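Local coordinates for RabGAP/TBC protein (Chlamydomonas reinhardtii, PDB 4P17), which is of unknown function; its flagellar TBC domain places it in the RabGAP family, though it lacks both canonical catalytic finger residues, at residues D114-F119 with Y150-T156. Sequence-based numbering, arbitrary orientation.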
loop_
_atom_site.group_PDB
_atom_site.type_symbol
_atom_site.label_atom_id
_atom_site.label_comp_id
_atom_site.label_asym_id
_atom_site.label_seq_id
_atom_site.Cartn_x
_atom_site.Cartn_y
_atom_site.Cartn_z
ATOM N N ASP A 114 -9.866 16.741 -2.095
ATOM C CA ASP A 114 -8.617 15.968 -2.044
ATOM C C ASP A 114 -8.315 15.299 -3.411
ATOM O O ASP A 114 -7.181 14.952 -3.692
ATOM C CB ASP A 114 -8.680 14.936 -0.906
ATOM C CG ASP A 114 -8.653 15.579 0.508
ATOM O OD1 ASP A 114 -8.632 16.840 0.669
ATOM O OD2 ASP A 114 -8.687 14.814 1.491
ATOM N N SER A 115 -9.316 15.177 -4.283
ATOM C CA SER A 115 -9.100 14.659 -5.647
ATOM C C SER A 115 -8.663 15.696 -6.696
ATOM O O SER A 115 -8.426 15.348 -7.854
ATOM C CB SER A 115 -10.378 13.975 -6.126
ATOM O OG SER A 115 -10.578 12.750 -5.439
ATOM N N THR A 116 -8.548 16.955 -6.329
ATOM C CA THR A 116 -8.071 17.924 -7.280
ATOM C C THR A 116 -6.540 17.957 -7.277
ATOM O O THR A 116 -5.936 18.752 -7.988
ATOM C CB THR A 116 -8.638 19.302 -6.992
ATOM O OG1 THR A 116 -8.134 19.772 -5.737
ATOM C CG2 THR A 116 -10.185 19.231 -6.969
ATOM N N HIS A 117 -5.890 17.091 -6.505
ATOM C CA HIS A 117 -4.425 17.052 -6.591
ATOM C C HIS A 117 -3.820 15.649 -6.428
ATOM O O HIS A 117 -2.597 15.462 -6.545
ATOM C CB HIS A 117 -3.815 18.057 -5.582
ATOM C CG HIS A 117 -4.320 17.931 -4.181
ATOM N ND1 HIS A 117 -5.387 18.662 -3.707
ATOM C CD2 HIS A 117 -3.861 17.207 -3.133
ATOM C CE1 HIS A 117 -5.583 18.373 -2.432
ATOM N NE2 HIS A 117 -4.672 17.492 -2.059
ATOM N N THR A 118 -4.672 14.659 -6.208
ATOM C CA THR A 118 -4.238 13.270 -6.285
ATOM C C THR A 118 -4.365 12.776 -7.731
ATOM O O THR A 118 -5.108 13.363 -8.520
ATOM C CB THR A 118 -5.069 12.371 -5.372
ATOM O OG1 THR A 118 -6.441 12.516 -5.718
ATOM C CG2 THR A 118 -4.881 12.749 -3.899
ATOM N N PHE A 119 -3.654 11.699 -8.062
ATOM C CA PHE A 119 -3.663 11.103 -9.416
ATOM C C PHE A 119 -3.869 12.071 -10.559
ATOM O O PHE A 119 -4.826 11.950 -11.322
ATOM C CB PHE A 119 -4.734 10.032 -9.501
ATOM C CG PHE A 119 -4.542 8.969 -8.511
ATOM C CD1 PHE A 119 -3.368 8.253 -8.514
ATOM C CD2 PHE A 119 -5.486 8.724 -7.533
ATOM C CE1 PHE A 119 -3.146 7.285 -7.602
ATOM C CE2 PHE A 119 -5.257 7.746 -6.594
ATOM C CZ PHE A 119 -4.071 7.021 -6.649
ATOM N N TYR A 150 -13.451 10.109 7.228
ATOM C CA TYR A 150 -12.529 10.177 6.103
ATOM C C TYR A 150 -11.303 10.959 6.553
ATOM O O TYR A 150 -11.437 11.891 7.356
ATOM C CB TYR A 150 -13.196 10.838 4.873
ATOM C CG TYR A 150 -12.239 11.273 3.772
ATOM C CD1 TYR A 150 -11.741 10.362 2.857
ATOM C CD2 TYR A 150 -11.852 12.604 3.634
ATOM C CE1 TYR A 150 -10.870 10.735 1.842
ATOM C CE2 TYR A 150 -10.977 12.992 2.615
ATOM C CZ TYR A 150 -10.495 12.064 1.725
ATOM O OH TYR A 150 -9.621 12.434 0.727
ATOM N N VAL A 151 -10.122 10.552 6.065
ATOM C CA VAL A 151 -8.895 11.353 6.135
ATOM C C VAL A 151 -8.147 11.236 4.811
ATOM O O VAL A 151 -8.285 10.270 4.106
ATOM C CB VAL A 151 -7.953 10.933 7.312
ATOM C CG1 VAL A 151 -8.624 11.195 8.651
ATOM C CG2 VAL A 151 -7.495 9.469 7.173
ATOM N N ARG A 152 -7.338 12.239 4.491
ATOM C CA ARG A 152 -6.758 12.411 3.173
ATOM C C ARG A 152 -5.984 11.166 2.698
ATOM O O ARG A 152 -6.105 10.730 1.556
ATOM C CB ARG A 152 -5.844 13.640 3.228
ATOM C CG ARG A 152 -5.032 13.929 2.016
ATOM C CD ARG A 152 -4.349 15.275 2.272
ATOM N NE ARG A 152 -3.237 15.555 1.373
ATOM C CZ ARG A 152 -2.241 16.395 1.658
ATOM N NH1 ARG A 152 -2.212 17.033 2.825
ATOM N NH2 ARG A 152 -1.266 16.593 0.779
ATOM N N ALA A 153 -5.244 10.561 3.633
ATOM C CA ALA A 153 -4.498 9.337 3.383
ATOM C C ALA A 153 -5.332 8.304 2.626
ATOM O O ALA A 153 -4.840 7.601 1.770
ATOM C CB ALA A 153 -4.010 8.740 4.732
ATOM N N MET A 154 -6.606 8.215 2.968
ATOM C CA MET A 154 -7.461 7.183 2.400
ATOM C C MET A 154 -7.747 7.441 0.915
ATOM O O MET A 154 -8.124 6.541 0.192
ATOM C CB MET A 154 -8.759 7.082 3.207
ATOM C CG MET A 154 -8.573 6.575 4.654
ATOM S SD MET A 154 -9.928 7.090 5.765
ATOM C CE MET A 154 -11.254 6.044 5.151
ATOM N N ASN A 155 -7.547 8.666 0.440
ATOM C CA ASN A 155 -7.853 8.961 -0.960
ATOM C C ASN A 155 -6.971 8.152 -1.894
ATOM O O ASN A 155 -7.465 7.387 -2.717
ATOM C CB ASN A 155 -7.713 10.462 -1.250
ATOM C CG ASN A 155 -8.388 10.865 -2.543
ATOM O OD1 ASN A 155 -7.916 10.540 -3.636
ATOM N ND2 ASN A 155 -9.454 11.617 -2.429
ATOM N N THR A 156 -5.653 8.236 -1.728
ATOM C CA THR A 156 -4.772 7.543 -2.656
ATOM C C THR A 156 -4.781 6.021 -2.399
ATOM O O THR A 156 -4.625 5.230 -3.320
ATOM C CB THR A 156 -3.308 8.112 -2.612
ATOM O OG1 THR A 156 -2.780 8.036 -1.289
ATOM C CG2 THR A 156 -3.283 9.585 -3.102
#
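The Tyr-150 ring takes Asp-114 OD2 at its edge, while the backbone N of Arg-152 lies 4.1 Å above one face, toward the rim. The His-117 ring carries Asp-114 O over the centre of one face, 3.9 Å from the plane, and has Arg-152 NE at its edge, 4.2 Å from His-117 NE2. Ring and guanidinium planes are nearly perpendicular (82°), so they do not stack. Phe-119 points its CZ edge at Thr-156 O (3.8 Å), which lies in the ring plane.

Polar continuity centres on the phenol: Tyr-150 OH donates to Asp-114 OD2 at 2.7 Å, on the anti side and 20° out of the carboxylate plane. With CG anti to the backbone N (chi1 165°), the ring prolongs a CB bond pointing toward 114-119 and brings OH to Asp-114. Asn-155 ND2 donates to Tyr-150 OH (3.3 Å) from within its amide plane and makes a weak, 3.4 Å bond to Ser-115 OG, two partners that together help set the turn of the amide. A phenylalanine in place of Tyr-150 would probably leave both Asp-114 OD2 and Asn-155 ND2 without this mate. Methyl packing follows, Thr-118 CG2 against Thr-156 CG2 at 3.6 Å, whereas Thr-156 OG1 bonds to Ser-238 OG.

Segments 114-119 and 150-156 correspond to the TBC arginine- and glutamine-finger motifs, but with His-117 in place of the arginine and Arg-152 of the glutamine, so dual-finger catalysis is probably unavailable. The contact joins the loop following helix 108-114 to the start of helix 153-164, with Leu-134 of helix 128-144 touching both Ser-115 and Asn-155.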